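Local coordinates for xyloglucan-specific endo-beta-1,4-glucanase BoGH5A (PDB 3ZMR), which cleaves the beta-1,4-glucan backbone of xyloglucan from within the chain, retaining the beta configuration and releasing xyloglucan oligosaccharides, at residues Y341-M346 against E410-S415; L400-T405 against G440-L445; Y396-R401 against N417-Y422; A376-L381 against V424-K429. All coordinates share one frame; numbering follows the deposited sequence.

Interaction 1 of 4, residues Y341-M346 against E410-S415; sequences YDFTIM and ENHLKS. With GLC (alpha-D-glucopyranose), chain L.
Phe-343 holds its CG trans to the backbone N (chi1 173°), which carries the ring off the short helix 341-344 and over to helix 406-429, where Ser-415 turns its CB to meet it. The far end of the ring does the touching: CE1 lies 4.0 Å from Ser-415 CB, and CZ lies 3.9 Å from Ser-415 O, the carbonyl oxygen standing obliquely to the ring. His-412 is a looser neighbour, its ND1 4.5 Å from Phe-343 CE1. The imidazole is tied by both nitrogens, ND1 to Ser-354 O and NE2 to the backbone N of Arg-401, which is consistent with a neutral ring protonated on ND1. The hydroxyl of Ser-415 donates to Asn-411 O over 2.8 Å, tilted 32° from the carbonyl plane, and is also bonded to Trp-356 N. The backbone N of Ser-415 reaches Asn-411 O from the opposite face, so two donors grip that oxygen. The rings of Trp-356 and Tyr-419 also meet that of Phe-343. Beyond the helix, Ile-345 turns to a different side, toward the bound sugar, and its CD1 comes within 3.8 Å of C6 of the glucose. This is a loop-to-helix contact of the GH5 (beta/alpha)8 barrel, in which the segment after strand 331-337 packs on helix 406-429 and, through Ile-345, lines the glycan pocket.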
loop_
_atom_site.group_PDB
_atom_site.type_symbol
_atom_site.label_atom_id
_atom_site.label_comp_id
_atom_site.label_asym_id
_atom_site.label_seq_id
_atom_site.Cartn_x
_atom_site.Cartn_y
_atom_site.Cartn_z
ATOM N N TYR A 341 16.267 -7.778 10.329
ATOM C CA TYR A 341 17.051 -6.991 9.374
ATOM C C TYR A 341 18.538 -7.409 9.320
ATOM O O TYR A 341 19.121 -7.478 8.239
ATOM C CB TYR A 341 16.948 -5.510 9.750
ATOM C CG TYR A 341 17.824 -4.609 8.939
ATOM C CD1 TYR A 341 17.451 -4.187 7.675
ATOM C CD2 TYR A 341 19.041 -4.151 9.455
ATOM C CE1 TYR A 341 18.264 -3.347 6.931
ATOM C CE2 TYR A 341 19.855 -3.294 8.724
ATOM C CZ TYR A 341 19.465 -2.905 7.465
ATOM O OH TYR A 341 20.282 -2.076 6.728
ATOM N N ASP A 342 19.122 -7.721 10.472
ATOM C CA ASP A 342 20.541 -8.075 10.513
ATOM C C ASP A 342 20.880 -9.422 9.852
ATOM O O ASP A 342 22.033 -9.666 9.521
ATOM C CB ASP A 342 21.167 -7.920 11.917
ATOM C CG ASP A 342 20.580 -8.824 12.951
ATOM O OD1 ASP A 342 19.626 -9.581 12.668
ATOM O OD2 ASP A 342 21.115 -8.803 14.081
ATOM N N PHE A 343 19.866 -10.243 9.638
ATOM C CA PHE A 343 19.986 -11.449 8.834
ATOM C C PHE A 343 19.641 -11.201 7.351
ATOM O O PHE A 343 20.419 -11.510 6.445
ATOM C CB PHE A 343 19.101 -12.571 9.403
ATOM C CG PHE A 343 19.030 -13.795 8.530
ATOM C CD1 PHE A 343 20.113 -14.641 8.382
ATOM C CD2 PHE A 343 17.868 -14.089 7.837
ATOM C CE1 PHE A 343 20.028 -15.744 7.567
ATOM C CE2 PHE A 343 17.775 -15.199 7.020
ATOM C CZ PHE A 343 18.858 -16.024 6.878
ATOM N N THR A 344 18.483 -10.599 7.106
ATOM C CA THR A 344 17.957 -10.542 5.741
ATOM C C THR A 344 18.728 -9.617 4.803
ATOM O O THR A 344 19.129 -10.046 3.727
ATOM C CB THR A 344 16.485 -10.147 5.693
ATOM O OG1 THR A 344 16.320 -8.874 6.325
ATOM C CG2 THR A 344 15.611 -11.228 6.354
ATOM N N ILE A 345 18.868 -8.343 5.171
ATOM C CA ILE A 345 19.302 -7.316 4.221
ATOM C C ILE A 345 20.362 -6.332 4.743
ATOM O O ILE A 345 20.822 -5.456 4.007
ATOM C CB ILE A 345 18.103 -6.559 3.603
ATOM C CG1 ILE A 345 17.281 -5.882 4.668
ATOM C CG2 ILE A 345 17.214 -7.488 2.754
ATOM C CD1 ILE A 345 16.274 -4.911 4.064
ATOM N N MET A 346 20.810 -6.514 5.980
ATOM C CA MET A 346 21.910 -5.660 6.497
ATOM C C MET A 346 23.134 -5.876 5.596
ATOM O O MET A 346 23.427 -7.022 5.213
ATOM C CB MET A 346 22.258 -6.032 7.918
ATOM C CG MET A 346 23.522 -5.361 8.460
ATOM S SD MET A 346 23.827 -5.744 10.192
ATOM C CE MET A 346 22.699 -4.597 10.969
ATOM N N GLU A 410 27.711 -22.929 4.140
ATOM C CA GLU A 410 26.732 -23.989 4.087
ATOM C C GLU A 410 25.567 -23.675 5.049
ATOM O O GLU A 410 24.399 -23.840 4.708
ATOM C CB GLU A 410 27.359 -25.365 4.383
ATOM C CG GLU A 410 26.394 -26.523 4.211
ATOM C CD GLU A 410 25.843 -26.702 2.801
ATOM O OE1 GLU A 410 26.443 -26.255 1.776
ATOM O OE2 GLU A 410 24.754 -27.294 2.730
ATOM N N ASN A 411 25.905 -23.265 6.262
ATOM C CA ASN A 411 24.910 -22.942 7.284
ATOM C C ASN A 411 24.068 -21.727 6.855
ATOM O O ASN A 411 22.877 -21.640 7.167
ATOM C CB ASN A 411 25.609 -22.655 8.619
ATOM C CG ASN A 411 26.189 -23.889 9.260
ATOM O OD1 ASN A 411 25.868 -25.008 8.878
ATOM N ND2 ASN A 411 27.059 -23.679 10.234
ATOM N N HIS A 412 24.701 -20.802 6.157
ATOM C CA HIS A 412 24.033 -19.602 5.649
ATOM C C HIS A 412 23.024 -20.014 4.573
ATOM O O HIS A 412 21.871 -19.540 4.569
ATOM C CB HIS A 412 25.042 -18.579 5.124
ATOM C CG HIS A 412 24.430 -17.441 4.354
ATOM N ND1 HIS A 412 23.588 -16.523 4.946
ATOM C CD2 HIS A 412 24.505 -17.091 3.047
ATOM C CE1 HIS A 412 23.197 -15.643 4.034
ATOM N NE2 HIS A 412 23.728 -15.973 2.875
ATOM N N LEU A 413 23.445 -20.848 3.627
ATOM C CA LEU A 413 22.565 -21.243 2.524
ATOM C C LEU A 413 21.336 -21.948 3.088
ATOM O O LEU A 413 20.210 -21.681 2.660
ATOM C CB LEU A 413 23.295 -22.141 1.528
ATOM C CG LEU A 413 24.396 -21.455 0.715
ATOM C CD1 LEU A 413 25.143 -22.507 -0.086
ATOM C CD2 LEU A 413 23.830 -20.386 -0.195
ATOM N N LYS A 414 21.554 -22.845 4.046
ATOM C CA LYS A 414 20.466 -23.570 4.710
ATOM C C LYS A 414 19.544 -22.609 5.446
ATOM O O LYS A 414 18.314 -22.710 5.334
ATOM C CB LYS A 414 21.001 -24.635 5.686
ATOM C CG LYS A 414 19.900 -25.374 6.455
ATOM C CD LYS A 414 20.421 -26.460 7.391
ATOM C CE LYS A 414 19.316 -27.455 7.736
ATOM N NZ LYS A 414 18.214 -26.810 8.495
ATOM N N SER A 415 20.126 -21.671 6.169
ATOM C CA SER A 415 19.381 -20.696 6.952
ATOM C C SER A 415 18.459 -19.896 6.032
ATOM O O SER A 415 17.321 -19.619 6.400
ATOM C CB SER A 415 20.343 -19.736 7.644
ATOM O OG SER A 415 20.954 -20.345 8.786
HETATM C C1 GLC L . 12.357 -2.372 0.188
HETATM C C2 GLC L . 12.418 -1.490 -1.054
HETATM C C3 GLC L . 13.372 -2.054 -2.108
HETATM C C4 GLC L . 14.720 -2.289 -1.418
HETATM C C5 GLC L . 14.533 -3.066 -0.107
HETATM C C6 GLC L . 15.833 -3.362 0.635
HETATM O O2 GLC L . 11.114 -1.314 -1.542
HETATM O O3 GLC L . 13.449 -1.203 -3.273
HETATM O O4 GLC L . 15.485 -3.040 -2.319
HETATM O O5 GLC L . 13.643 -2.385 0.748
HETATM O O6 GLC L . 16.291 -4.619 0.173
#

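Interaction 2 of 4, residues L400-T405 against G440-L445; sequences LRDQLT and GYTEKL
Leu-400 and Glu-443 bring their CA atoms to 5.1 Å where two irregular loops meet, each folded through a type I beta turn, Arg-401 to Leu-404 and Tyr-441 to Lys-444. These loops follow the last two strands of the TIM barrel, on the side where xyloglucan binds. Thr-442 OG1, set between the backbone N and the carbonyl carbon (chi1 61°), donates to Leu-400 O over 2.7 Å, in the carbonyl plane and on a lone pair. Thr-442 CG2 rests 3.8 Å above the centre of the Tyr-441 ring and also meets Asp-402, 3.6 Å from OD2, the Thr-442 and Asp-402 side chains crossing at about a right angle. Leu-400 packs its CB 3.5 Å from Thr-442 O. A valine in place of Thr-442 is likely to leave Leu-400 O with little more than the weak bond from Asp-402 N, and the two loops without their direct hydrogen bond. A water adds a second bridge, donating to Asp-402 OD1 over 2.8 Å and sitting 2.5 Å from Tyr-441 OH. Glu-443 braces its own turn: OE2, also bonded to Ala-439 N, takes the N-H of Tyr-441 at 3.0 Å on its syn side, 22° out of the carboxylate plane.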
loop_
_atom_site.group_PDB
_atom_site.type_symbol
_atom_site.label_atom_id
_atom_site.label_comp_id
_atom_site.label_asym_id
_atom_site.label_seq_id
_atom_site.Cartn_x
_atom_site.Cartn_y
_atom_site.Cartn_z
ATOM N N LEU A 400 21.898 -13.230 -0.375
ATOM C CA LEU A 400 22.791 -14.380 -0.381
ATOM C C LEU A 400 24.224 -13.862 -0.322
ATOM O O LEU A 400 24.706 -13.184 -1.219
ATOM C CB LEU A 400 22.534 -15.280 -1.593
ATOM C CG LEU A 400 23.102 -16.705 -1.541
ATOM C CD1 LEU A 400 22.432 -17.602 -2.594
ATOM C CD2 LEU A 400 24.629 -16.696 -1.699
ATOM N N ARG A 401 24.869 -14.174 0.803
ATOM C CA ARG A 401 26.197 -13.682 1.146
ATOM C C ARG A 401 27.276 -14.624 0.574
ATOM O O ARG A 401 27.830 -15.493 1.261
ATOM C CB ARG A 401 26.302 -13.474 2.665
ATOM C CG ARG A 401 25.208 -12.565 3.212
ATOM C CD ARG A 401 25.409 -12.220 4.669
ATOM N NE ARG A 401 24.205 -11.581 5.208
ATOM C CZ ARG A 401 23.956 -10.275 5.170
ATOM N NH1 ARG A 401 24.812 -9.405 4.641
ATOM N NH2 ARG A 401 22.795 -9.846 5.671
ATOM N N ASP A 402 27.519 -14.436 -0.718
ATOM C CA ASP A 402 28.321 -15.356 -1.525
ATOM C C ASP A 402 29.816 -15.278 -1.272
ATOM O O ASP A 402 30.564 -16.090 -1.808
ATOM C CB ASP A 402 28.011 -15.236 -3.034
ATOM C CG ASP A 402 28.500 -13.936 -3.661
ATOM O OD1 ASP A 402 28.595 -12.898 -2.993
ATOM O OD2 ASP A 402 28.702 -13.921 -4.893
ATOM N N GLN A 403 30.215 -14.335 -0.438
ATOM C CA GLN A 403 31.601 -14.213 0.011
ATOM C C GLN A 403 31.980 -15.151 1.116
ATOM O O GLN A 403 33.184 -15.328 1.395
ATOM C CB GLN A 403 31.925 -12.770 0.435
ATOM C CG GLN A 403 31.506 -12.375 1.858
ATOM C CD GLN A 403 30.025 -11.994 1.992
ATOM O OE1 GLN A 403 29.208 -12.217 1.085
ATOM N NE2 GLN A 403 29.678 -11.437 3.133
ATOM N N LEU A 404 30.978 -15.684 1.798
ATOM C CA LEU A 404 31.196 -16.688 2.849
ATOM C C LEU A 404 31.720 -17.990 2.258
ATOM O O LEU A 404 31.495 -18.283 1.087
ATOM C CB LEU A 404 29.927 -16.942 3.655
ATOM C CG LEU A 404 29.366 -15.678 4.339
ATOM C CD1 LEU A 404 28.113 -16.062 5.101
ATOM C CD2 LEU A 404 30.386 -15.000 5.259
ATOM N N THR A 405 32.444 -18.754 3.086
ATOM C CA THR A 405 33.009 -20.039 2.683
ATOM C C THR A 405 32.805 -21.099 3.781
ATOM O O THR A 405 32.458 -20.799 4.932
ATOM C CB THR A 405 34.521 -19.916 2.377
ATOM O OG1 THR A 405 35.214 -19.566 3.584
ATOM C CG2 THR A 405 34.793 -18.901 1.278
ATOM N N GLY A 440 17.806 -9.557 -9.138
ATOM C CA GLY A 440 18.762 -9.991 -10.183
ATOM C C GLY A 440 20.215 -10.124 -9.767
ATOM O O GLY A 440 21.100 -10.237 -10.631
ATOM N N TYR A 441 20.451 -10.109 -8.459
ATOM C CA TYR A 441 21.810 -10.217 -7.895
ATOM C C TYR A 441 21.907 -11.604 -7.219
ATOM O O TYR A 441 21.274 -12.572 -7.682
ATOM C CB TYR A 441 22.122 -9.006 -6.984
ATOM C CG TYR A 441 23.547 -8.921 -6.484
ATOM C CD1 TYR A 441 24.602 -8.955 -7.368
ATOM C CD2 TYR A 441 23.823 -8.819 -5.116
ATOM C CE1 TYR A 441 25.926 -8.882 -6.921
ATOM C CE2 TYR A 441 25.127 -8.783 -4.656
ATOM C CZ TYR A 441 26.174 -8.799 -5.566
ATOM O OH TYR A 441 27.463 -8.785 -5.096
ATOM N N THR A 442 22.684 -11.744 -6.152
ATOM C CA THR A 442 22.915 -13.088 -5.617
ATOM C C THR A 442 21.682 -13.781 -5.039
ATOM O O THR A 442 21.622 -15.011 -4.967
ATOM C CB THR A 442 23.997 -13.082 -4.533
ATOM O OG1 THR A 442 23.580 -12.248 -3.453
ATOM C CG2 THR A 442 25.320 -12.601 -5.105
ATOM N N GLU A 443 20.702 -12.973 -4.663
ATOM C CA GLU A 443 19.421 -13.448 -4.129
ATOM C C GLU A 443 18.420 -13.869 -5.219
ATOM O O GLU A 443 17.310 -14.335 -4.906
ATOM C CB GLU A 443 18.783 -12.365 -3.260
ATOM C CG GLU A 443 18.081 -11.244 -4.039
ATOM C CD GLU A 443 18.982 -10.544 -5.046
ATOM O OE1 GLU A 443 20.127 -10.151 -4.681
ATOM O OE2 GLU A 443 18.547 -10.387 -6.206
ATOM N N LYS A 444 18.786 -13.750 -6.490
ATOM C CA LYS A 444 17.822 -13.949 -7.556
ATOM C C LYS A 444 17.356 -15.419 -7.664
ATOM O O LYS A 444 18.109 -16.364 -7.318
ATOM C CB LYS A 444 18.382 -13.444 -8.888
ATOM C CG LYS A 444 19.393 -14.385 -9.532
ATOM C CD LYS A 444 20.169 -13.701 -10.654
ATOM C CE LYS A 444 21.082 -14.707 -11.343
ATOM N NZ LYS A 444 21.924 -14.060 -12.385
ATOM N N LEU A 445 16.120 -15.615 -8.147
ATOM C CA LEU A 445 15.606 -16.962 -8.347
ATOM C C LEU A 445 15.810 -17.475 -9.760
ATOM O O LEU A 445 15.874 -18.681 -9.989
ATOM C CB LEU A 445 14.143 -17.050 -7.968
ATOM C CG LEU A 445 13.796 -16.671 -6.544
ATOM C CD1 LEU A 445 12.288 -16.792 -6.384
ATOM C CD2 LEU A 445 14.535 -17.531 -5.500
HETATM O O HOH W 1 28.172 -10.148 -3.107
#

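Interaction 3 of 4, residues Y396-R401 against N417-Y422; sequences YGPTLR and NDYIEY
The Tyr-396 ring meets Ile-420 at its edge, with CG2 near the ring plane, 4.3 Å from OH and 4.4 Å from CE2. Tyr-419 receives a water in plane at its own edge, while Pro-398 comes to that ring obliquely. The guanidinium of Arg-401 carries Thr-399 CG2 over the centre of one face. All this belongs to one beta/alpha unit of the TIM barrel: strand 391-396, which bears the presumed nucleophile Glu-395, runs into a loop that packs against helix 406-429. Pro-398 is the wedge. Its CD packs 3.7 Å from Ile-420 CG1, the side chains crossing at about a right angle, and 4.1 Å from Tyr-419 CD2, the proline and tyrosine running past each other in opposite directions. Tyr-419 can flank the proline because its CG stands trans to the backbone N (chi1 175°), throwing the ring out from the helix. Losing the proline ring to a glycine would probably leave a gap between the loop and both Ile-420 and Tyr-419 and give the loop backbone more freedom. Arg-416 steadies the same loop by bonding to Pro-398 O and Thr-399 O. The polar side of the contact is a relay: Gly-397 N donates to the water over 2.8 Å, and the water donates over 2.8 Å to Tyr-419 OH, which also bonds to Asp-339 O.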
loop_
_atom_site.group_PDB
_atom_site.type_symbol
_atom_site.label_atom_id
_atom_site.label_comp_id
_atom_site.label_asym_id
_atom_site.label_seq_id
_atom_site.Cartn_x
_atom_site.Cartn_y
_atom_site.Cartn_z
ATOM N N TYR A 396 9.639 -9.738 0.546
ATOM C CA TYR A 396 10.335 -10.417 1.643
ATOM C C TYR A 396 11.543 -11.100 1.000
ATOM O O TYR A 396 11.556 -11.360 -0.206
ATOM C CB TYR A 396 9.435 -11.436 2.410
ATOM C CG TYR A 396 9.221 -12.671 1.616
ATOM C CD1 TYR A 396 8.277 -12.728 0.587
ATOM C CD2 TYR A 396 9.999 -13.824 1.836
ATOM C CE1 TYR A 396 8.133 -13.862 -0.202
ATOM C CE2 TYR A 396 9.894 -14.930 1.030
ATOM C CZ TYR A 396 8.956 -14.968 0.021
ATOM O OH TYR A 396 8.835 -16.088 -0.807
ATOM N N GLY A 397 12.514 -11.487 1.817
ATOM C CA GLY A 397 13.584 -12.375 1.376
ATOM C C GLY A 397 14.959 -11.947 1.854
ATOM O O GLY A 397 15.228 -10.766 2.056
ATOM N N PRO A 398 15.837 -12.941 2.076
ATOM C CA PRO A 398 17.190 -12.648 2.512
ATOM C C PRO A 398 18.193 -12.543 1.360
ATOM O O PRO A 398 18.093 -13.273 0.349
ATOM C CB PRO A 398 17.518 -13.874 3.362
ATOM C CG PRO A 398 16.814 -14.986 2.651
ATOM C CD PRO A 398 15.582 -14.398 2.047
ATOM N N THR A 399 19.188 -11.685 1.540
ATOM C CA THR A 399 20.302 -11.676 0.577
ATOM C C THR A 399 21.080 -12.997 0.647
ATOM O O THR A 399 20.936 -13.780 1.588
ATOM C CB THR A 399 21.227 -10.473 0.808
ATOM O OG1 THR A 399 22.125 -10.329 -0.310
ATOM C CG2 THR A 399 21.999 -10.645 2.126
ATOM N N LEU A 400 21.898 -13.230 -0.375
ATOM C CA LEU A 400 22.791 -14.380 -0.381
ATOM C C LEU A 400 24.224 -13.862 -0.322
ATOM O O LEU A 400 24.706 -13.184 -1.219
ATOM C CB LEU A 400 22.534 -15.280 -1.593
ATOM C CG LEU A 400 23.102 -16.705 -1.541
ATOM C CD1 LEU A 400 22.432 -17.602 -2.594
ATOM C CD2 LEU A 400 24.629 -16.696 -1.699
ATOM N N ARG A 401 24.869 -14.174 0.803
ATOM C CA ARG A 401 26.197 -13.682 1.146
ATOM C C ARG A 401 27.276 -14.624 0.574
ATOM O O ARG A 401 27.830 -15.493 1.261
ATOM C CB ARG A 401 26.302 -13.474 2.665
ATOM C CG ARG A 401 25.208 -12.565 3.212
ATOM C CD ARG A 401 25.409 -12.220 4.669
ATOM N NE ARG A 401 24.205 -11.581 5.208
ATOM C CZ ARG A 401 23.956 -10.275 5.170
ATOM N NH1 ARG A 401 24.812 -9.405 4.641
ATOM N NH2 ARG A 401 22.795 -9.846 5.671
ATOM N N ASN A 417 17.115 -20.731 3.207
ATOM C CA ASN A 417 15.999 -21.574 2.753
ATOM C C ASN A 417 15.023 -21.951 3.869
ATOM O O ASN A 417 13.805 -21.981 3.661
ATOM C CB ASN A 417 16.530 -22.767 1.970
ATOM C CG ASN A 417 17.138 -22.338 0.659
ATOM O OD1 ASN A 417 16.700 -21.331 0.053
ATOM N ND2 ASN A 417 18.164 -23.042 0.224
ATOM N N ASP A 418 15.532 -22.145 5.077
ATOM C CA ASP A 418 14.687 -22.388 6.261
ATOM C C ASP A 418 13.809 -21.144 6.501
ATOM O O ASP A 418 12.609 -21.240 6.771
ATOM C CB ASP A 418 15.549 -22.691 7.505
ATOM C CG ASP A 418 16.207 -24.056 7.454
ATOM O OD1 ASP A 418 15.855 -24.907 6.576
ATOM O OD2 ASP A 418 17.083 -24.266 8.324
ATOM N N TYR A 419 14.434 -19.977 6.418
ATOM C CA TYR A 419 13.772 -18.690 6.648
ATOM C C TYR A 419 12.664 -18.439 5.594
ATOM O O TYR A 419 11.532 -18.104 5.917
ATOM C CB TYR A 419 14.802 -17.533 6.608
ATOM C CG TYR A 419 14.176 -16.167 6.708
ATOM C CD1 TYR A 419 13.904 -15.603 7.935
ATOM C CD2 TYR A 419 13.853 -15.456 5.568
ATOM C CE1 TYR A 419 13.302 -14.376 8.050
ATOM C CE2 TYR A 419 13.294 -14.187 5.661
ATOM C CZ TYR A 419 13.019 -13.645 6.902
ATOM O OH TYR A 419 12.388 -12.403 7.001
ATOM N N ILE A 420 13.020 -18.609 4.344
ATOM C CA ILE A 420 12.107 -18.457 3.224
ATOM C C ILE A 420 10.893 -19.347 3.380
ATOM O O ILE A 420 9.736 -18.889 3.261
ATOM C CB ILE A 420 12.817 -18.720 1.863
ATOM C CG1 ILE A 420 13.792 -17.577 1.538
ATOM C CG2 ILE A 420 11.798 -18.865 0.734
ATOM C CD1 ILE A 420 14.760 -17.867 0.408
ATOM N N GLU A 421 11.116 -20.630 3.632
ATOM C CA GLU A 421 10.019 -21.569 3.822
ATOM C C GLU A 421 9.136 -21.129 4.978
ATOM O O GLU A 421 7.909 -21.196 4.881
ATOM C CB GLU A 421 10.565 -22.968 4.096
ATOM C CG GLU A 421 9.487 -24.021 4.295
ATOM C CD GLU A 421 10.006 -25.338 4.854
ATOM O OE1 GLU A 421 11.170 -25.722 4.559
ATOM O OE2 GLU A 421 9.218 -26.006 5.562
ATOM N N TYR A 422 9.759 -20.682 6.061
ATOM C CA TYR A 422 9.021 -20.335 7.289
ATOM C C TYR A 422 8.150 -19.089 7.034
ATOM O O TYR A 422 6.955 -19.039 7.407
ATOM C CB TYR A 422 9.925 -20.110 8.508
ATOM C CG TYR A 422 9.128 -20.094 9.793
ATOM C CD1 TYR A 422 8.747 -21.279 10.409
ATOM C CD2 TYR A 422 8.690 -18.898 10.340
ATOM C CE1 TYR A 422 7.967 -21.256 11.545
ATOM C CE2 TYR A 422 7.916 -18.860 11.471
ATOM C CZ TYR A 422 7.554 -20.037 12.074
ATOM O OH TYR A 422 6.774 -20.002 13.211
HETATM O O HOH W 2 12.285 -11.083 4.585
#

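Interaction 4 of 4, residues A376-L381 against V424-K429; sequences ATLSSL and VKTCVK
Leu-378 and Thr-426 cross at about a right angle, the leucine directed toward helix 406-429 and the threonine methyl pushed up against its flank. Thr-426 CG2 touches Leu-378 twice, 3.8 Å from CB and 3.8 Å from CD1, so it lies alongside the side chain rather than only at its end. The threonine rotamer separates its two branches: CG2 stands opposite the backbone N and faces the leucine, while OG1 (chi1 -58°) turns back along its own helix to Tyr-422 O. The buried hydroxyl is thus satisfied without helping the contact. Leu-378 CD1 also meets Cys-427, with SG 4.1 Å away, and the CA atoms of these two residues are 6.9 Å apart. The interface is therefore apolar and small, one branched side chain set against two residues of the facing helix. Leu-432 touches both Leu-378 and Cys-427, Tyr-337 comes to Leu-378 from strand 331-337, and Ile-393 of strand 391-396 backs Cys-427. Such packing, with neighbouring outer helices pressed together and resting on the strands inside them, is characteristic of the helical layer of a (beta/alpha)8 barrel.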
loop_
_atom_site.group_PDB
_atom_site.type_symbol
_atom_site.label_atom_id
_atom_site.label_comp_id
_atom_site.label_asym_id
_atom_site.label_seq_id
_atom_site.Cartn_x
_atom_site.Cartn_y
_atom_site.Cartn_z
ATOM N N ALA A 376 4.244 -14.008 15.364
ATOM C CA ALA A 376 3.519 -12.936 16.062
ATOM C C ALA A 376 3.270 -11.754 15.138
ATOM O O ALA A 376 2.173 -11.185 15.086
ATOM C CB ALA A 376 4.279 -12.481 17.294
ATOM N N THR A 377 4.300 -11.333 14.419
ATOM C CA THR A 377 4.131 -10.149 13.574
ATOM C C THR A 377 3.187 -10.407 12.389
ATOM O O THR A 377 2.234 -9.640 12.133
ATOM C CB THR A 377 5.484 -9.662 13.051
ATOM O OG1 THR A 377 6.285 -9.273 14.180
ATOM C CG2 THR A 377 5.298 -8.496 12.041
ATOM N N LEU A 378 3.387 -11.505 11.683
ATOM C CA LEU A 378 2.558 -11.764 10.506
ATOM C C LEU A 378 1.104 -12.093 10.902
ATOM O O LEU A 378 0.155 -11.657 10.233
ATOM C CB LEU A 378 3.167 -12.833 9.611
ATOM C CG LEU A 378 4.476 -12.420 8.907
ATOM C CD1 LEU A 378 5.027 -13.595 8.097
ATOM C CD2 LEU A 378 4.258 -11.163 8.042
ATOM N N SER A 379 0.900 -12.777 12.032
ATOM C CA SER A 379 -0.458 -13.073 12.517
ATOM C C SER A 379 -1.210 -11.824 12.985
ATOM O O SER A 379 -2.445 -11.816 12.994
ATOM C CB SER A 379 -0.448 -14.142 13.598
ATOM O OG SER A 379 0.009 -13.672 14.819
ATOM N N SER A 380 -0.492 -10.763 13.363
ATOM C CA SER A 380 -1.126 -9.504 13.782
ATOM C C SER A 380 -1.947 -8.856 12.639
ATOM O O SER A 380 -2.839 -8.060 12.868
ATOM C CB SER A 380 -0.095 -8.511 14.381
ATOM O OG SER A 380 0.697 -7.893 13.372
ATOM N N LEU A 381 -1.650 -9.251 11.415
ATOM C CA LEU A 381 -2.400 -8.817 10.222
ATOM C C LEU A 381 -3.778 -9.455 10.074
ATOM O O LEU A 381 -4.558 -9.065 9.200
ATOM C CB LEU A 381 -1.570 -9.048 8.958
ATOM C CG LEU A 381 -0.308 -8.157 8.876
ATOM C CD1 LEU A 381 0.630 -8.747 7.826
ATOM C CD2 LEU A 381 -0.725 -6.736 8.535
ATOM N N VAL A 424 7.011 -17.974 4.153
ATOM C CA VAL A 424 5.976 -18.369 3.190
ATOM C C VAL A 424 4.859 -19.151 3.882
ATOM O O VAL A 424 3.692 -18.833 3.751
ATOM C CB VAL A 424 6.528 -19.104 1.954
ATOM C CG1 VAL A 424 5.408 -19.667 1.074
ATOM C CG2 VAL A 424 7.374 -18.137 1.148
ATOM N N LYS A 425 5.230 -20.175 4.633
ATOM C CA LYS A 425 4.214 -20.984 5.353
ATOM C C LYS A 425 3.412 -20.116 6.313
ATOM O O LYS A 425 2.197 -20.319 6.468
ATOM C CB LYS A 425 4.822 -22.230 6.040
ATOM C CG LYS A 425 5.218 -22.137 7.495
ATOM C CD LYS A 425 5.745 -23.494 7.982
ATOM C CE LYS A 425 6.061 -23.494 9.465
ATOM N NZ LYS A 425 6.777 -24.742 9.876
ATOM N N THR A 426 4.062 -19.177 6.991
ATOM C CA THR A 426 3.364 -18.307 7.924
ATOM C C THR A 426 2.402 -17.376 7.180
ATOM O O THR A 426 1.274 -17.128 7.618
ATOM C CB THR A 426 4.371 -17.514 8.782
ATOM O OG1 THR A 426 5.200 -18.448 9.470
ATOM C CG2 THR A 426 3.675 -16.642 9.824
ATOM N N CYS A 427 2.820 -16.877 6.040
ATOM C CA CYS A 427 1.905 -16.088 5.199
ATOM C C CYS A 427 0.678 -16.904 4.770
ATOM O O CYS A 427 -0.457 -16.444 4.879
ATOM C CB CYS A 427 2.626 -15.552 3.963
ATOM S SG CYS A 427 3.781 -14.192 4.283
ATOM N N VAL A 428 0.907 -18.113 4.272
ATOM C CA VAL A 428 -0.189 -19.008 3.865
ATOM C C VAL A 428 -1.185 -19.238 5.018
ATOM O O VAL A 428 -2.417 -19.104 4.825
ATOM C CB VAL A 428 0.300 -20.374 3.331
ATOM C CG1 VAL A 428 -0.894 -21.313 3.073
ATOM C CG2 VAL A 428 1.154 -20.181 2.083
ATOM N N LYS A 429 -0.658 -19.526 6.203
ATOM C CA LYS A 429 -1.491 -19.776 7.390
ATOM C C LYS A 429 -2.393 -18.577 7.678
ATOM O O LYS A 429 -3.518 -18.731 8.123
ATOM C CB LYS A 429 -0.608 -20.090 8.618
ATOM C CG LYS A 429 -1.362 -20.459 9.886
ATOM C CD LYS A 429 -0.414 -20.756 11.058
ATOM C CE LYS A 429 -1.174 -20.891 12.379
ATOM N NZ LYS A 429 -1.608 -19.574 12.932
#

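Following the chain, 341-346 comes first and waits for 410-415, so interaction 1 closes a loop with 63 residues between its segments. Inside that span begin 376-381, 396-401 and 400-405, each pairing beyond 410-415; interactions 4, 3 and 2 therefore all cross interaction 1. Interaction 3 has the shortest span, with 15 residues between its segments, and sits wholly within that of interaction 4. Interaction 2 starts from Leu-400 and Arg-401, shared with interaction 3, and crosses interaction 4 to end at 440-445. Helix 406-429 serves interactions 1, 3 and 4 in turn, tying the loops after strands 331-337 and 391-396 and helix 371-379 together; interaction 2 adds the loop after strand 433-436.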